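Local coordinates for 1-deoxy-D-xylulose 5-phosphate reductoisomerase (Moraxella catarrhalis, PDB 4ZQG), which catalyses the NAD(P)H-dependent rearrangement and reduction of 1-deoxy-D-xylulose 5-phosphate to 2-C-methyl-D-erythritol 4-phosphate in the MEP pathway of isoprenoid synthesis, at residues L125-E130 and L151-E156; A227-K232 and A320-A325. All coordinates share one frame; numbering follows the deposited sequence.

Interaction 1: residues L125-E130 and L151-E156; sequences LLANKE and LPIDSE. With MG (magnesium ion), chain D; NAD (nicotinamide-adenine-dinucleotide), chain C; FOM (3-[formyl(hydroxy)amino]propylphosphonic acid), chain E.
K129 sets CG between its own backbone N and carbonyl carbon (chi1 63°) and bends again at chi3, while D154 swings CG away from its backbone N (chi1 -157°); the two side chains thus converge at the metal site. There K129 NZ forms a salt bridge with D154 OD2, although the position of that oxygen is less sure. The ammonium group also donates to E235, a sharing that suits the long, flexible lysine chain, and N231 OD1 lies unusually close, its hydrogen bond uncertain. D154 divides its carboxylate: OD1 binds magnesium at 2.1 Å, while OD2 turns toward the lysine. E156 OE2 is a second ligand, also at 2.1 Å, E235 a third, and fosmidomycin completes the group by chelating the ion through O1 and O2. Hard carboxylate oxygens suit this ion. The backbone N of S155, at the start of a helix, donates to fosmidomycin O1 over 3.3 Å.

Behind the site the two segments pair as parallel strands. L126 N donates to L151 O at 2.9 Å, and I153 N returns a bond to L126 O at 3.0 Å. I153 packs just past the end of the strand pair: its CD1 meets L125 CB at 3.5 Å, and its CG2 lies against A127 CB. The short A127 side chain leaves room for NAD, whose ribose O4D lies beside it. Farther along, E130 OE1 accepts a hydrogen bond from NAD O3D at 2.6 Å.

Strands 123-126 and 149-152 are adjacent and parallel, joined by helix 130-146, a beta-alpha-beta unit of the Rossmann-like nucleotide-binding domain. Strand 149-152 is the outermost on its side of the seven-stranded sheet. L125 and I153 reach V102 of strand 100-103 and also pack on helix 281-289, whereas P152 touches L242 of helix 230-243.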
ATOM      1  N   LEU A 125     -18.520  -2.447 -12.216  1.00 52.46           N
ATOM      2  CA  LEU A 125     -17.234  -3.025 -11.988  1.00 52.26           C
ATOM      3  C   LEU A 125     -16.555  -3.193 -13.334  1.00 52.67           C
ATOM      4  O   LEU A 125     -16.914  -4.066 -14.121  1.00 51.04           O
ATOM      5  CB  LEU A 125     -17.383  -4.397 -11.324  1.00 53.24           C
ATOM      6  CG  LEU A 125     -17.606  -4.473  -9.818  1.00 54.76           C
ATOM      7  CD1 LEU A 125     -18.601  -3.450  -9.326  1.00 55.94           C
ATOM      8  CD2 LEU A 125     -18.080  -5.841  -9.410  1.00 56.65           C
ATOM      9  N   LEU A 126     -15.524  -2.394 -13.583  1.00 54.15           N
ATOM     10  CA  LEU A 126     -15.020  -2.232 -14.923  1.00 53.93           C
ATOM     11  C   LEU A 126     -13.815  -3.068 -15.194  1.00 53.27           C
ATOM     12  O   LEU A 126     -12.787  -2.891 -14.618  1.00 53.69           O
ATOM     13  CB  LEU A 126     -14.710  -0.769 -15.166  1.00 54.59           C
ATOM     14  CG  LEU A 126     -14.514  -0.422 -16.626  1.00 55.79           C
ATOM     15  CD1 LEU A 126     -15.799  -0.580 -17.384  1.00 57.04           C
ATOM     16  CD2 LEU A 126     -14.039   1.001 -16.718  1.00 57.08           C
ATOM     17  N   ALA A 127     -13.948  -4.006 -16.102  1.00 54.48           N
ATOM     18  CA  ALA A 127     -12.804  -4.767 -16.554  1.00 55.41           C
ATOM     19  C   ALA A 127     -12.466  -4.185 -17.883  1.00 56.27           C
ATOM     20  O   ALA A 127     -11.333  -3.842 -18.187  1.00 59.17           O
ATOM     21  CB  ALA A 127     -13.160  -6.240 -16.695  1.00 56.24           C
ATOM     22  N   ASN A 128     -13.503  -4.105 -18.675  1.00 58.18           N
ATOM     23  CA  ASN A 128     -13.489  -3.587 -20.028  1.00 58.67           C
ATOM     24  C   ASN A 128     -12.886  -2.177 -20.146  1.00 58.76           C
ATOM     25  O   ASN A 128     -13.597  -1.154 -20.051  1.00 59.20           O
ATOM     26  CB  ASN A 128     -14.939  -3.597 -20.489  1.00 56.25           C
ATOM     27  CG  ASN A 128     -15.116  -2.991 -21.812  1.00 56.63           C
ATOM     28  OD1 ASN A 128     -16.069  -2.247 -22.020  1.00 58.83           O
ATOM     29  ND2 ASN A 128     -14.211  -3.294 -22.734  1.00 55.99           N
ATOM     30  N   LYS A 129     -11.588  -2.154 -20.393  1.00 59.21           N
ATOM     31  CA  LYS A 129     -10.792  -0.889 -20.399  1.00 63.46           C
ATOM     32  C   LYS A 129     -10.940  -0.120 -21.719  1.00 63.90           C
ATOM     33  O   LYS A 129     -10.865   1.110 -21.722  1.00 65.36           O
ATOM     34  CB  LYS A 129      -9.300  -1.168 -20.136  1.00 62.12           C
ATOM     35  CG  LYS A 129      -8.657  -2.028 -21.232  1.00 62.12           C
ATOM     36  CD  LYS A 129      -7.252  -2.448 -20.871  1.00 62.96           C
ATOM     37  CE  LYS A 129      -7.220  -3.244 -19.594  1.00 63.68           C
ATOM     38  NZ  LYS A 129      -5.941  -4.009 -19.519  1.00 66.10           N
ATOM     39  N   GLU A 130     -11.162  -0.839 -22.816  1.00 60.89           N
ATOM     40  CA  GLU A 130     -11.454  -0.202 -24.077  1.00 61.02           C
ATOM     41  C   GLU A 130     -12.644   0.779 -23.973  1.00 60.02           C
ATOM     42  O   GLU A 130     -12.702   1.769 -24.683  1.00 58.59           O
ATOM     43  CB  GLU A 130     -11.640  -1.249 -25.177  1.00 62.51           C
ATOM     44  CG  GLU A 130     -10.417  -2.175 -25.371  1.00 65.16           C
ATOM     45  CD  GLU A 130     -10.423  -3.458 -24.494  1.00 67.61           C
ATOM     46  OE1 GLU A 130     -11.160  -3.513 -23.474  1.00 67.71           O
ATOM     47  OE2 GLU A 130      -9.674  -4.430 -24.797  1.00 69.31           O
ATOM     48  N   LEU A 151     -16.049   1.175 -10.132  1.00 58.80           N
ATOM     49  CA  LEU A 151     -14.932   0.554  -9.468  1.00 57.51           C
ATOM     50  C   LEU A 151     -14.134  -0.281 -10.413  1.00 56.90           C
ATOM     51  O   LEU A 151     -14.634  -1.183 -11.052  1.00 56.64           O
ATOM     52  CB  LEU A 151     -15.400  -0.348  -8.353  1.00 60.43           C
ATOM     53  CG  LEU A 151     -16.050   0.383  -7.187  1.00 65.08           C
ATOM     54  CD1 LEU A 151     -17.516   0.674  -7.472  1.00 66.26           C
ATOM     55  CD2 LEU A 151     -15.906  -0.457  -5.921  1.00 67.94           C
ATOM     56  N   PRO A 152     -12.846  -0.040 -10.463  1.00 58.56           N
ATOM     57  CA  PRO A 152     -12.049  -0.796 -11.402  1.00 56.65           C
ATOM     58  C   PRO A 152     -11.667  -2.181 -10.906  1.00 54.81           C
ATOM     59  O   PRO A 152     -11.322  -2.387  -9.712  1.00 53.25           O
ATOM     60  CB  PRO A 152     -10.795   0.064 -11.534  1.00 58.18           C
ATOM     61  CG  PRO A 152     -10.653   0.678 -10.192  1.00 58.55           C
ATOM     62  CD  PRO A 152     -12.046   0.942  -9.706  1.00 58.33           C
ATOM     63  N   ILE A 153     -11.687  -3.094 -11.868  1.00 53.68           N
ATOM     64  CA  ILE A 153     -11.419  -4.498 -11.704  1.00 54.46           C
ATOM     65  C   ILE A 153     -10.057  -4.772 -12.254  1.00 53.64           C
ATOM     66  O   ILE A 153      -9.391  -5.709 -11.835  1.00 53.02           O
ATOM     67  CB  ILE A 153     -12.433  -5.337 -12.548  1.00 57.00           C
ATOM     68  CG1 ILE A 153     -13.660  -5.673 -11.725  1.00 57.11           C
ATOM     69  CG2 ILE A 153     -11.814  -6.627 -13.175  1.00 57.50           C
ATOM     70  CD1 ILE A 153     -14.733  -6.396 -12.561  1.00 57.11           C
ATOM     71  N   ASP A 154      -9.669  -4.009 -13.265  1.00 55.07           N
ATOM     72  CA  ASP A 154      -8.331  -4.119 -13.791  1.00 55.11           C
ATOM     73  C   ASP A 154      -7.308  -4.046 -12.612  1.00 53.93           C
ATOM     74  O   ASP A 154      -7.430  -3.208 -11.713  1.00 50.77           O
ATOM     75  CB  ASP A 154      -8.086  -3.035 -14.854  1.00 56.74           C
ATOM     76  CG  ASP A 154      -6.978  -3.432 -15.806  1.00 61.05           C
ATOM     77  OD1 ASP A 154      -6.294  -4.391 -15.445  1.00 58.97           O
ATOM     78  OD2 ASP A 154      -6.816  -2.851 -16.899  1.00 64.56           O
ATOM     79  N   SER A 155      -6.338  -4.951 -12.615  1.00 54.21           N
ATOM     80  CA  SER A 155      -5.423  -5.141 -11.481  1.00 56.98           C
ATOM     81  C   SER A 155      -4.722  -3.863 -11.037  1.00 54.95           C
ATOM     82  O   SER A 155      -4.862  -3.413  -9.885  1.00 54.69           O
ATOM     83  CB  SER A 155      -4.356  -6.176 -11.839  1.00 61.57           C
ATOM     84  OG  SER A 155      -3.777  -6.735 -10.673  1.00 68.99           O
ATOM     85  N   GLU A 156      -4.035  -3.241 -11.987  1.00 53.11           N
ATOM     86  CA  GLU A 156      -3.317  -2.010 -11.733  1.00 51.94           C
ATOM     87  C   GLU A 156      -4.232  -0.931 -11.194  1.00 51.22           C
ATOM     88  O   GLU A 156      -3.912  -0.278 -10.207  1.00 52.54           O
ATOM     89  CB  GLU A 156      -2.598  -1.531 -12.975  1.00 52.29           C
ATOM     90  CG  GLU A 156      -1.623  -2.562 -13.558  1.00 53.49           C
ATOM     91  CD  GLU A 156      -2.294  -3.631 -14.387  1.00 53.45           C
ATOM     92  OE1 GLU A 156      -1.603  -4.522 -14.929  1.00 53.34           O
ATOM     93  OE2 GLU A 156      -3.529  -3.550 -14.488  1.00 55.13           O
TER
HETATM   94 MG    MG D 502      -4.319  -4.745 -16.096  1.00 56.65          MG
HETATM   95  PA  NAD C 501     -12.396 -12.786 -23.133  1.00 62.32           P
HETATM   96  O1A NAD C 501     -11.971 -12.672 -24.557  1.00 61.38           O
HETATM   97  O2A NAD C 501     -11.935 -13.940 -22.268  1.00 63.15           O
HETATM   98  O5B NAD C 501     -13.996 -12.617 -22.965  1.00 62.55           O
HETATM   99  C5B NAD C 501     -14.744 -11.549 -23.521  1.00 63.69           C
HETATM  100  C4B NAD C 501     -16.233 -11.668 -23.157  1.00 65.55           C
HETATM  101  O4B NAD C 501     -16.937 -10.672 -23.921  1.00 65.62           O
HETATM  102  C3B NAD C 501     -16.848 -13.032 -23.497  1.00 66.06           C
HETATM  103  O3B NAD C 501     -17.823 -13.438 -22.533  1.00 65.19           O
HETATM  104  C2B NAD C 501     -17.513 -12.785 -24.842  1.00 66.67           C
HETATM  105  O2B NAD C 501     -18.732 -13.505 -25.012  1.00 67.18           O
HETATM  106  C1B NAD C 501     -17.807 -11.289 -24.867  1.00 67.13           C
HETATM  107  N9A NAD C 501     -17.641 -10.722 -26.238  1.00 68.81           N
HETATM  108  C8A NAD C 501     -16.575 -10.898 -27.040  1.00 69.50           C
HETATM  109  N7A NAD C 501     -16.740 -10.262 -28.225  1.00 69.07           N
HETATM  110  C5A NAD C 501     -17.930  -9.664 -28.200  1.00 68.03           C
HETATM  111  C6A NAD C 501     -18.683  -8.841 -29.174  1.00 68.92           C
HETATM  112  N6A NAD C 501     -18.143  -8.544 -30.399  1.00 70.26           N
HETATM  113  N1A NAD C 501     -19.899  -8.425 -28.764  1.00 66.69           N
HETATM  114  C2A NAD C 501     -20.424  -8.755 -27.548  1.00 67.37           C
HETATM  115  N3A NAD C 501     -19.799  -9.509 -26.615  1.00 66.48           N
HETATM  116  C4A NAD C 501     -18.549  -9.977 -26.895  1.00 68.19           C
HETATM  117  O3  NAD C 501     -11.947 -11.390 -22.448  1.00 64.62           O
HETATM  118  PN  NAD C 501     -11.209 -11.126 -21.039  1.00 60.55           P
HETATM  119  O1N NAD C 501      -9.769 -11.535 -21.264  1.00 60.38           O
HETATM  120  O2N NAD C 501     -12.100 -11.650 -19.939  1.00 58.61           O
HETATM  121  O5D NAD C 501     -11.305  -9.522 -21.075  1.00 64.61           O
HETATM  122  C5D NAD C 501     -12.491  -8.829 -20.681  1.00 65.61           C
HETATM  123  C4D NAD C 501     -12.183  -7.348 -20.453  1.00 67.38           C
HETATM  124  O4D NAD C 501     -11.548  -7.124 -19.191  1.00 69.58           O
HETATM  125  C3D NAD C 501     -11.232  -6.828 -21.516  1.00 67.52           C
HETATM  126  O3D NAD C 501     -11.607  -5.483 -21.793  1.00 65.20           O
HETATM  127  C2D NAD C 501      -9.863  -6.931 -20.880  1.00 68.55           C
HETATM  128  O2D NAD C 501      -8.936  -6.018 -21.484  1.00 68.81           O
HETATM  129  C1D NAD C 501     -10.198  -6.663 -19.409  1.00 69.61           C
HETATM  130  N1N NAD C 501      -9.259  -7.323 -18.489  1.00 70.35           N
HETATM  131  C2N NAD C 501      -9.133  -8.673 -18.466  1.00 69.89           C
HETATM  132  C3N NAD C 501      -8.207  -9.300 -17.607  1.00 69.06           C
HETATM  133  C7N NAD C 501      -8.053 -10.799 -17.532  1.00 67.87           C
HETATM  134  O7N NAD C 501      -7.466 -11.299 -16.589  1.00 65.08           O
HETATM  135  N7N NAD C 501      -8.573 -11.576 -18.481  1.00 69.96           N
HETATM  136  C4N NAD C 501      -7.429  -8.507 -16.778  1.00 64.65           C
HETATM  137  C5N NAD C 501      -7.600  -7.146 -16.818  1.00 64.77           C
HETATM  138  C6N NAD C 501      -8.511  -6.558 -17.678  1.00 66.65           C
HETATM  139  O2  FOM E 503      -3.739  -6.363 -17.359  1.00 59.95           O
HETATM  140  N1  FOM E 503      -3.444  -7.394 -16.491  1.00 59.40           N
HETATM  141  C1  FOM E 503      -3.935  -7.438 -15.320  1.00 59.35           C
HETATM  142  O1  FOM E 503      -4.669  -6.552 -14.915  1.00 58.20           O
HETATM  143  C2  FOM E 503      -2.487  -8.367 -17.005  1.00 58.82           C
HETATM  144  C3  FOM E 503      -1.278  -7.448 -17.188  1.00 58.85           C
HETATM  145  C4  FOM E 503      -0.156  -8.128 -17.922  1.00 59.17           C
HETATM  146  PA1 FOM E 503       1.066  -6.856 -18.152  1.00 58.11           P
HETATM  147  OP1 FOM E 503       1.588  -6.453 -16.701  1.00 65.68           O
HETATM  148  OP2 FOM E 503       0.419  -5.634 -18.633  1.00 60.06           O
HETATM  149  OP3 FOM E 503       2.304  -7.261 -19.127  1.00 57.30           O

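Interaction 2: residues A227-K232 and A320-A325; sequences ATMMNK and ACLKLA. With FOM (3-[formyl(hydroxy)amino]propylphosphonic acid), chain E.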
ATOM      1  N   ALA A 227       2.099  -8.717 -24.471  1.00 66.40           N
ATOM      2  CA  ALA A 227       3.314  -8.975 -25.260  1.00 67.48           C
ATOM      3  C   ALA A 227       3.953  -7.717 -25.909  1.00 66.36           C
ATOM      4  O   ALA A 227       5.157  -7.607 -25.937  1.00 62.39           O
ATOM      5  CB  ALA A 227       3.025 -10.036 -26.324  1.00 67.70           C
ATOM      6  N   THR A 228       3.131  -6.812 -26.463  1.00 69.58           N
ATOM      7  CA  THR A 228       3.610  -5.583 -27.173  1.00 70.94           C
ATOM      8  C   THR A 228       3.709  -4.374 -26.245  1.00 70.01           C
ATOM      9  O   THR A 228       4.270  -3.336 -26.601  1.00 68.13           O
ATOM     10  CB  THR A 228       2.640  -5.145 -28.300  1.00 71.88           C
ATOM     11  OG1 THR A 228       1.427  -4.621 -27.736  1.00 70.08           O
ATOM     12  CG2 THR A 228       2.279  -6.293 -29.208  1.00 73.77           C
ATOM     13  N   MET A 229       3.096  -4.518 -25.077  1.00 68.69           N
ATOM     14  CA  MET A 229       3.023  -3.476 -24.071  1.00 68.97           C
ATOM     15  C   MET A 229       1.991  -2.400 -24.378  1.00 67.45           C
ATOM     16  O   MET A 229       1.855  -1.429 -23.644  1.00 68.08           O
ATOM     17  CB  MET A 229       4.376  -2.853 -23.795  1.00 70.83           C
ATOM     18  CG  MET A 229       4.398  -2.098 -22.456  1.00 74.48           C
ATOM     19  SD  MET A 229       5.907  -2.176 -21.461  1.00 74.58           S
ATOM     20  CE  MET A 229       6.174  -3.933 -21.510  1.00 76.85           C
ATOM     21  N   MET A 230       1.208  -2.600 -25.422  1.00 66.12           N
ATOM     22  CA  MET A 230       0.062  -1.772 -25.638  1.00 63.61           C
ATOM     23  C   MET A 230      -0.935  -1.857 -24.474  1.00 60.90           C
ATOM     24  O   MET A 230      -1.685  -0.904 -24.250  1.00 59.99           O
ATOM     25  CB  MET A 230      -0.617  -2.183 -26.942  1.00 65.70           C
ATOM     26  CG  MET A 230      -1.868  -1.378 -27.274  1.00 66.82           C
ATOM     27  SD  MET A 230      -1.480   0.379 -27.385  1.00 69.55           S
ATOM     28  CE  MET A 230      -0.666   0.461 -28.984  1.00 71.42           C
ATOM     29  N   ASN A 231      -0.970  -2.984 -23.741  1.00 58.93           N
ATOM     30  CA  ASN A 231      -1.869  -3.114 -22.585  1.00 55.75           C
ATOM     31  C   ASN A 231      -1.601  -2.018 -21.532  1.00 54.90           C
ATOM     32  O   ASN A 231      -2.537  -1.441 -20.957  1.00 53.63           O
ATOM     33  CB  ASN A 231      -1.764  -4.496 -21.956  1.00 55.62           C
ATOM     34  CG  ASN A 231      -2.734  -4.679 -20.783  1.00 56.79           C
ATOM     35  OD1 ASN A 231      -3.950  -4.479 -20.904  1.00 55.73           O
ATOM     36  ND2 ASN A 231      -2.184  -5.000 -19.616  1.00 58.00           N
ATOM     37  N   LYS A 232      -0.326  -1.699 -21.326  1.00 54.24           N
ATOM     38  CA  LYS A 232       0.027  -0.635 -20.420  1.00 54.55           C
ATOM     39  C   LYS A 232      -0.367   0.714 -20.983  1.00 54.82           C
ATOM     40  O   LYS A 232      -0.857   1.578 -20.253  1.00 54.11           O
ATOM     41  CB  LYS A 232       1.503  -0.670 -20.086  1.00 55.39           C
ATOM     42  CG  LYS A 232       1.804  -0.387 -18.627  1.00 55.14           C
ATOM     43  CD  LYS A 232       0.869  -1.099 -17.666  1.00 54.70           C
ATOM     44  CE  LYS A 232       0.891  -2.602 -17.884  1.00 54.43           C
ATOM     45  NZ  LYS A 232       0.132  -3.301 -16.813  1.00 53.95           N
ATOM     46  N   ALA A 320       7.254   0.362 -28.553  1.00 72.72           N
ATOM     47  CA  ALA A 320       6.745   1.560 -29.199  1.00 70.58           C
ATOM     48  C   ALA A 320       5.272   1.807 -28.905  1.00 69.31           C
ATOM     49  O   ALA A 320       4.828   2.958 -28.795  1.00 66.69           O
ATOM     50  CB  ALA A 320       6.962   1.455 -30.692  1.00 73.17           C
ATOM     51  N   CYS A 321       4.519   0.722 -28.773  1.00 68.94           N
ATOM     52  CA  CYS A 321       3.121   0.804 -28.418  1.00 69.03           C
ATOM     53  C   CYS A 321       2.914   1.696 -27.219  1.00 68.39           C
ATOM     54  O   CYS A 321       1.936   2.435 -27.152  1.00 70.13           O
ATOM     55  CB  CYS A 321       2.556  -0.596 -28.165  1.00 71.58           C
ATOM     56  SG  CYS A 321       2.020  -1.389 -29.703  1.00 74.92           S
ATOM     57  N   LEU A 322       3.845   1.643 -26.269  1.00 68.17           N
ATOM     58  CA  LEU A 322       3.779   2.504 -25.069  1.00 65.48           C
ATOM     59  C   LEU A 322       4.127   3.989 -25.332  1.00 61.47           C
ATOM     60  O   LEU A 322       3.413   4.872 -24.861  1.00 59.64           O
ATOM     61  CB  LEU A 322       4.651   1.910 -23.976  1.00 66.41           C
ATOM     62  CG  LEU A 322       4.513   2.522 -22.601  1.00 66.33           C
ATOM     63  CD1 LEU A 322       3.071   2.703 -22.140  1.00 64.62           C
ATOM     64  CD2 LEU A 322       5.287   1.621 -21.666  1.00 67.93           C
ATOM     65  N   LYS A 323       5.169   4.263 -26.111  1.00 59.66           N
ATOM     66  CA  LYS A 323       5.383   5.633 -26.626  1.00 59.82           C
ATOM     67  C   LYS A 323       4.087   6.154 -27.256  1.00 59.73           C
ATOM     68  O   LYS A 323       3.640   7.261 -26.963  1.00 58.04           O
ATOM     69  CB  LYS A 323       6.494   5.664 -27.678  1.00 61.73           C
ATOM     70  CG  LYS A 323       7.760   6.411 -27.348  1.00 63.89           C
ATOM     71  CD  LYS A 323       8.961   5.960 -28.223  1.00 66.43           C
ATOM     72  CE  LYS A 323       8.798   6.161 -29.740  1.00 66.72           C
ATOM     73  N   LEU A 324       3.467   5.323 -28.124  1.00 60.06           N
ATOM     74  CA  LEU A 324       2.377   5.789 -28.975  1.00 58.63           C
ATOM     75  C   LEU A 324       1.123   6.015 -28.159  1.00 56.37           C
ATOM     76  O   LEU A 324       0.324   6.897 -28.460  1.00 55.08           O
ATOM     77  CB  LEU A 324       2.143   4.822 -30.119  1.00 60.33           C
ATOM     78  CG  LEU A 324       3.364   4.568 -31.031  1.00 61.93           C
ATOM     79  CD1 LEU A 324       3.182   3.343 -31.909  1.00 62.35           C
ATOM     80  CD2 LEU A 324       3.656   5.765 -31.902  1.00 63.02           C
ATOM     81  N   ALA A 325       0.968   5.263 -27.084  1.00 54.98           N
ATOM     82  CA  ALA A 325      -0.188   5.481 -26.226  1.00 56.10           C
ATOM     83  C   ALA A 325      -0.111   6.755 -25.436  1.00 55.90           C
ATOM     84  O   ALA A 325      -1.142   7.416 -25.184  1.00 54.42           O
ATOM     85  CB  ALA A 325      -0.360   4.315 -25.284  1.00 57.61           C
TER
HETATM   86  O2  FOM E 503      -3.739  -6.363 -17.359  1.00 59.95           O
HETATM   87  N1  FOM E 503      -3.444  -7.394 -16.491  1.00 59.40           N
HETATM   88  C1  FOM E 503      -3.935  -7.438 -15.320  1.00 59.35           C
HETATM   89  O1  FOM E 503      -4.669  -6.552 -14.915  1.00 58.20           O
HETATM   90  C2  FOM E 503      -2.487  -8.367 -17.005  1.00 58.82           C
HETATM   91  C3  FOM E 503      -1.278  -7.448 -17.188  1.00 58.85           C
HETATM   92  C4  FOM E 503      -0.156  -8.128 -17.922  1.00 59.17           C
HETATM   93  PA1 FOM E 503       1.066  -6.856 -18.152  1.00 58.11           P
HETATM   94  OP1 FOM E 503       1.588  -6.453 -16.701  1.00 65.68           O
HETATM   95  OP2 FOM E 503       0.419  -5.634 -18.633  1.00 60.06           O
HETATM   96  OP3 FOM E 503       2.304  -7.261 -19.127  1.00 57.30           O
HETATM   97  O   HOH W   1       5.290  -2.577 -29.238  1.00 59.16           O
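M230 meets C321 where a break between helices 220-228 and 230-243 packs against the first turns of helix 320-331, and the break itself holds an ST turn. The contact across it is mainly apolar. M230 bends at chi2 and chi3 to bring its terminal CE within 3.3 Å of C321 SG; the pliant methionine suits this partner, and the compact cysteine lets the backbones approach closely, with CA atoms 4.9 Å apart. On another side of the break, M229 crosses L322, with M229 SD 3.9 Å from L322 CD2, while L322 CD1 lies near the carbonyl carbon C of K232 (4.1 Å). L339 of helix 333-351 packs on M230 as well.

The polar bonds lie mostly within the break or beyond it. M229 has positive phi (77°) and separates the two helices. At the inhibitor, N231 ND2 bonds to fosmidomycin OP2 and O2, while K232 NZ pairs with the phosphonate, E235 and E156; a cationic lysine suits such anions. Water joins the segments, donating to T228 O and accepting a weak bond from C321 N. In the ST turn, the T228 hydroxyl oxygen OG1 accepts from M230 N at 3.1 Å.

Interactions 1 and 2 have centres about 18 Å apart, yet they meet at fosmidomycin. Interaction 1 supplies the metal end of the site; residues 227-232 of interaction 2 reach the inhibitor's phosphonate, and N231 also reaches O2. The two are joined directly by a salt bridge of 2.8 Å between E156 OE1 and K232 NZ. K129 NZ also comes unusually close to N231 OD1 (2.5 Å), a contact whose detail is doubtful. E235 shares in both groups, as a magnesium ligand and a partner of K232. The Rossmann-like part that carries NAD is thereby tied to the helix 230-243 region, with helix 320-331 packed behind it.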